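Rho GTPase-activating protein 26 (Gallus gallus, PDB 1F7C) stimulates GTP hydrolysis by the Rho-family GTPases RhoA and Cdc42 through its RhoGAP (BH) domain, the all-helical part of the protein present here. Local coordinates at residues G57-V62 and M156-K161; Q118-K123 and H138-R143. One frame throughout, in Å; residues are numbered along the deposited sequence.

Contact 1: residues G57-V62 and M156-K161; sequences GLYRIV and MNHLAK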
# COMPACT_ATOMS: atom_id res chain seq x y z
N GLY A 57 7.92 13.96 -0.85
CA GLY A 57 8.41 12.61 -1.09
C GLY A 57 7.94 11.53 -0.14
O GLY A 57 8.68 10.57 0.13
N LEU A 58 6.72 11.66 0.38
CA LEU A 58 6.16 10.67 1.30
C LEU A 58 6.25 9.27 0.70
O LEU A 58 5.74 9.03 -0.40
CB LEU A 58 4.68 10.97 1.59
CG LEU A 58 4.28 11.99 2.65
CD1 LEU A 58 2.76 12.11 2.65
CD2 LEU A 58 4.78 11.56 4.03
N TYR A 59 6.90 8.37 1.43
CA TYR A 59 7.07 6.98 1.01
C TYR A 59 8.13 6.76 -0.07
O TYR A 59 8.44 5.62 -0.43
CB TYR A 59 5.71 6.38 0.58
CG TYR A 59 4.70 6.31 1.70
CD1 TYR A 59 3.62 7.20 1.77
CD2 TYR A 59 4.84 5.36 2.72
CE1 TYR A 59 2.70 7.15 2.83
CE2 TYR A 59 3.92 5.30 3.78
CZ TYR A 59 2.86 6.18 3.83
OH TYR A 59 1.97 6.10 4.88
N ARG A 60 8.69 7.84 -0.60
CA ARG A 60 9.73 7.75 -1.62
C ARG A 60 11.06 7.93 -0.88
O ARG A 60 12.04 7.24 -1.14
CB ARG A 60 9.56 8.85 -2.67
CG ARG A 60 10.65 8.86 -3.74
CD ARG A 60 10.81 10.25 -4.34
NE ARG A 60 9.75 10.60 -5.28
CZ ARG A 60 9.39 11.85 -5.58
NH1 ARG A 60 10.02 12.87 -5.01
NH2 ARG A 60 8.42 12.08 -6.46
N ILE A 61 11.07 8.88 0.04
CA ILE A 61 12.24 9.19 0.85
C ILE A 61 12.37 8.13 1.92
O ILE A 61 11.45 7.90 2.69
CB ILE A 61 12.11 10.58 1.53
CG1 ILE A 61 12.07 11.67 0.46
CG2 ILE A 61 13.26 10.80 2.50
CD1 ILE A 61 13.26 11.65 -0.50
N VAL A 62 13.54 7.49 1.96
CA VAL A 62 13.81 6.43 2.92
C VAL A 62 14.44 6.97 4.19
O VAL A 62 15.28 7.86 4.15
CB VAL A 62 14.73 5.38 2.29
CG1 VAL A 62 14.96 4.24 3.26
CG2 VAL A 62 14.12 4.88 0.99
N MET A 156 -5.09 1.84 0.62
CA MET A 156 -5.51 2.60 -0.55
C MET A 156 -6.29 3.88 -0.20
O MET A 156 -6.18 4.91 -0.87
CB MET A 156 -6.35 1.71 -1.49
CG MET A 156 -5.59 0.54 -2.12
SD MET A 156 -4.07 1.03 -2.98
CE MET A 156 -2.87 0.54 -1.78
N ASN A 157 -7.10 3.82 0.86
CA ASN A 157 -7.87 4.97 1.29
C ASN A 157 -6.87 6.06 1.69
O ASN A 157 -7.02 7.22 1.31
CB ASN A 157 -8.72 4.59 2.50
CG ASN A 157 -9.49 5.76 3.07
OD1 ASN A 157 -10.53 6.15 2.55
ND2 ASN A 157 -8.98 6.32 4.15
N HIS A 158 -5.84 5.65 2.43
CA HIS A 158 -4.79 6.55 2.91
C HIS A 158 -3.94 7.13 1.79
O HIS A 158 -3.61 8.33 1.81
CB HIS A 158 -3.89 5.82 3.92
CG HIS A 158 -2.60 6.53 4.22
ND1 HIS A 158 -2.54 7.67 5.00
CD2 HIS A 158 -1.33 6.29 3.81
CE1 HIS A 158 -1.29 8.10 5.06
NE2 HIS A 158 -0.54 7.28 4.34
N LEU A 159 -3.56 6.30 0.82
CA LEU A 159 -2.75 6.77 -0.29
C LEU A 159 -3.51 7.77 -1.17
O LEU A 159 -2.91 8.68 -1.72
CB LEU A 159 -2.24 5.59 -1.14
CG LEU A 159 -1.26 4.63 -0.46
CD1 LEU A 159 -0.75 3.63 -1.47
CD2 LEU A 159 -0.09 5.39 0.14
N ALA A 160 -4.83 7.60 -1.28
CA ALA A 160 -5.65 8.52 -2.08
C ALA A 160 -5.60 9.93 -1.48
O ALA A 160 -5.63 10.92 -2.20
CB ALA A 160 -7.10 8.03 -2.12
N LYS A 161 -5.52 9.99 -0.15
CA LYS A 161 -5.44 11.25 0.57
C LYS A 161 -4.06 11.84 0.37
O LYS A 161 -3.92 13.06 0.23
CB LYS A 161 -5.68 11.03 2.06
CG LYS A 161 -7.10 10.70 2.45
CD LYS A 161 -7.18 10.60 3.96
CE LYS A 161 -8.54 10.16 4.42
NZ LYS A 161 -8.56 10.20 5.91
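Tyr59 and His158 meet at their edges, with neither ring stacked on the other: the imidazole NE2 lies at the edge of the phenol, near its plane, while Tyr59 CE1 falls in the plane of the imidazole at its edge. The two planes stand at 81° and their centroids are 5.8 Å apart. Unlike the histidine, Phe180 of helix 173-184 packs edge-to-face with the tyrosine ring. In this helical RhoGAP fold the contact ties the loop between helices 35-51 and 65-76, which carries the predicted arginine finger Arg60, to the buried side of helix 146-164.

The link itself is a hydrogen bond of 2.8 Å between Tyr59 OH and His158 NE2, in which either group could be the donor. With CG anti to its carbonyl carbon (chi1 -64°) the tyrosine extends from the loop toward the helix, where the imidazole reaches out to meet it. The other ring nitrogen, ND1, is hydrogen-bonded to Glu49 OE2 of helix 35-51, so both imidazole nitrogens are engaged and the rotation of the ring is probably fixed. The nearby carboxylate would probably raise the basicity of the imidazole.

Leu58 and Tyr59 occupy the two central positions of a type II turn, Tyr59 at positive phi; the carbonyl oxygen of Gly57 accepts from the amides of both Arg60 and Ile61, and that of Tyr59 from Lys102. Leu159 adds an apolar touch beside the Tyr59-His158 hydrogen bond, its CD2 methyl lying 4.3 Å from Tyr59 CE1.

Contact 2: residues Q118-K123 and H138-R143; sequences QRSFIK and HSLVHR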
# COMPACT_ATOMS: atom_id res chain seq x y z
N GLN A 118 -1.78 -12.77 -8.02
CA GLN A 118 -0.94 -11.85 -8.79
C GLN A 118 -1.15 -11.89 -10.30
O GLN A 118 -1.48 -10.88 -10.90
CB GLN A 118 0.54 -12.08 -8.46
CG GLN A 118 0.91 -11.67 -7.03
CD GLN A 118 2.32 -11.11 -6.93
OE1 GLN A 118 2.76 -10.70 -5.86
NE2 GLN A 118 3.04 -11.08 -8.05
N ARG A 119 -0.94 -13.05 -10.90
CA ARG A 119 -1.10 -13.19 -12.34
C ARG A 119 -2.44 -12.64 -12.83
O ARG A 119 -2.51 -12.03 -13.89
CB ARG A 119 -0.98 -14.67 -12.73
CG ARG A 119 0.44 -15.20 -12.59
CD ARG A 119 0.46 -16.71 -12.63
NE ARG A 119 1.81 -17.22 -12.89
CZ ARG A 119 2.14 -18.51 -12.88
NH1 ARG A 119 1.22 -19.43 -12.62
NH2 ARG A 119 3.39 -18.87 -13.14
N SER A 120 -3.49 -12.86 -12.05
CA SER A 120 -4.81 -12.37 -12.42
C SER A 120 -4.84 -10.84 -12.41
O SER A 120 -5.35 -10.22 -13.33
CB SER A 120 -5.88 -12.91 -11.46
OG SER A 120 -5.96 -14.32 -11.54
N PHE A 121 -4.28 -10.24 -11.36
CA PHE A 121 -4.25 -8.78 -11.25
C PHE A 121 -3.49 -8.13 -12.40
O PHE A 121 -3.88 -7.08 -12.90
CB PHE A 121 -3.63 -8.36 -9.91
CG PHE A 121 -4.59 -8.42 -8.75
CD1 PHE A 121 -4.41 -9.35 -7.72
CD2 PHE A 121 -5.66 -7.55 -8.67
CE1 PHE A 121 -5.29 -9.39 -6.63
CE2 PHE A 121 -6.55 -7.58 -7.59
CZ PHE A 121 -6.36 -8.50 -6.56
N ILE A 122 -2.40 -8.76 -12.84
CA ILE A 122 -1.60 -8.23 -13.93
C ILE A 122 -2.39 -8.31 -15.23
O ILE A 122 -2.41 -7.35 -16.01
CB ILE A 122 -0.28 -9.03 -14.10
CG1 ILE A 122 0.66 -8.73 -12.93
CG2 ILE A 122 0.39 -8.69 -15.42
CD1 ILE A 122 0.97 -7.26 -12.76
N LYS A 123 -3.04 -9.44 -15.46
CA LYS A 123 -3.81 -9.64 -16.68
C LYS A 123 -4.96 -8.63 -16.80
O LYS A 123 -5.27 -8.17 -17.90
CB LYS A 123 -4.35 -11.06 -16.73
N HIS A 138 -11.87 -5.10 -9.44
CA HIS A 138 -12.88 -4.98 -8.39
C HIS A 138 -13.30 -6.37 -7.93
O HIS A 138 -13.31 -6.68 -6.74
CB HIS A 138 -14.10 -4.22 -8.92
CG HIS A 138 -15.16 -3.98 -7.89
ND1 HIS A 138 -16.40 -3.47 -8.20
CD2 HIS A 138 -15.16 -4.17 -6.55
CE1 HIS A 138 -17.12 -3.35 -7.10
NE2 HIS A 138 -16.39 -3.77 -6.08
N SER A 139 -13.66 -7.22 -8.89
CA SER A 139 -14.06 -8.58 -8.61
C SER A 139 -12.93 -9.38 -7.94
O SER A 139 -13.17 -10.18 -7.03
CB SER A 139 -14.46 -9.28 -9.91
OG SER A 139 -14.59 -10.67 -9.68
N LEU A 140 -11.70 -9.16 -8.39
CA LEU A 140 -10.55 -9.86 -7.81
C LEU A 140 -10.31 -9.46 -6.36
O LEU A 140 -9.88 -10.28 -5.55
CB LEU A 140 -9.29 -9.59 -8.64
CG LEU A 140 -9.22 -10.33 -9.98
CD1 LEU A 140 -8.03 -9.83 -10.79
CD2 LEU A 140 -9.11 -11.83 -9.74
N VAL A 141 -10.56 -8.20 -6.03
CA VAL A 141 -10.35 -7.74 -4.66
C VAL A 141 -11.34 -8.39 -3.71
O VAL A 141 -11.00 -8.70 -2.57
CB VAL A 141 -10.49 -6.20 -4.54
CG1 VAL A 141 -10.52 -5.79 -3.06
CG2 VAL A 141 -9.32 -5.52 -5.26
N HIS A 142 -12.57 -8.60 -4.17
CA HIS A 142 -13.58 -9.20 -3.32
C HIS A 142 -13.45 -10.70 -3.14
O HIS A 142 -14.18 -11.31 -2.35
CB HIS A 142 -14.99 -8.84 -3.81
CG HIS A 142 -15.48 -7.55 -3.23
ND1 HIS A 142 -14.96 -6.33 -3.59
CD2 HIS A 142 -16.36 -7.31 -2.23
CE1 HIS A 142 -15.50 -5.39 -2.83
NE2 HIS A 142 -16.35 -5.96 -2.00
N ARG A 143 -12.50 -11.29 -3.85
CA ARG A 143 -12.25 -12.71 -3.73
C ARG A 143 -11.10 -13.00 -2.77
O ARG A 143 -10.87 -14.14 -2.38
CB ARG A 143 -12.01 -13.30 -5.12
CG ARG A 143 -13.29 -13.28 -5.95
CD ARG A 143 -13.20 -14.15 -7.18
NE ARG A 143 -12.50 -13.49 -8.27
CZ ARG A 143 -12.02 -14.13 -9.34
NH1 ARG A 143 -12.16 -15.45 -9.44
NH2 ARG A 143 -11.41 -13.45 -10.30
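Leu140 and Phe121 bury the most surface here; the two side chains run antiparallel to one another, and the leucine places its CD1 methyl over one face of the ring. This is a CH-pi contact, with CD1 4.3 Å from the centroid of the Phe121 ring and 24° off the normal, displaced toward the rim. Closer still is the start of the same side chain, with Leu140 CB 3.6 Å from Phe121 CE2. The phenyl ring gets there because CG stands anti to the carbonyl carbon (chi1 -81°), which carries the ring across to helix 130-141 although the CB itself does not point that way. The pair joins the antiparallel helical hairpin of helices 115-125 and 130-141 in the RhoGAP domain, packed through apolar side chains with no hydrogen bond between the segments. Ser120, third in buried surface, offers its CB rather than its hydroxyl: CB is 3.8 Å from Leu140 CD2, while CD1 of the leucine also touches the Ser120 carbonyl oxygen. Val141 comes in nearly perpendicular to the Phe121 side chain and puts CG2 at the ring edge, 4.2 Å from CE2. An alanine in place of Phe121 would remove the ring and is likely to leave Leu140 CD1 without its aromatic face and a gap beside Val141.

The centres of contact 1 and contact 2 lie 22 Å apart on opposite sides of the chain's centre, and their nearest atoms, about 8 Å from one another, do not touch. Contact 2 lies within the mostly helical chain section between the two segments of contact 1. The helix 130-141 of contact 2 is followed directly by helix 146-164, which supplies the second segment of contact 1, and helix 212-217 packs on both helices, on Met156 of helix 146-164 and on Val141 of helix 130-141. Arg60, the predicted arginine finger that would stabilise the transition state of GTP hydrolysis, follows Tyr59 in the sequence but makes no contact with 156-161, whereas contact 2 is structural packing away from that site.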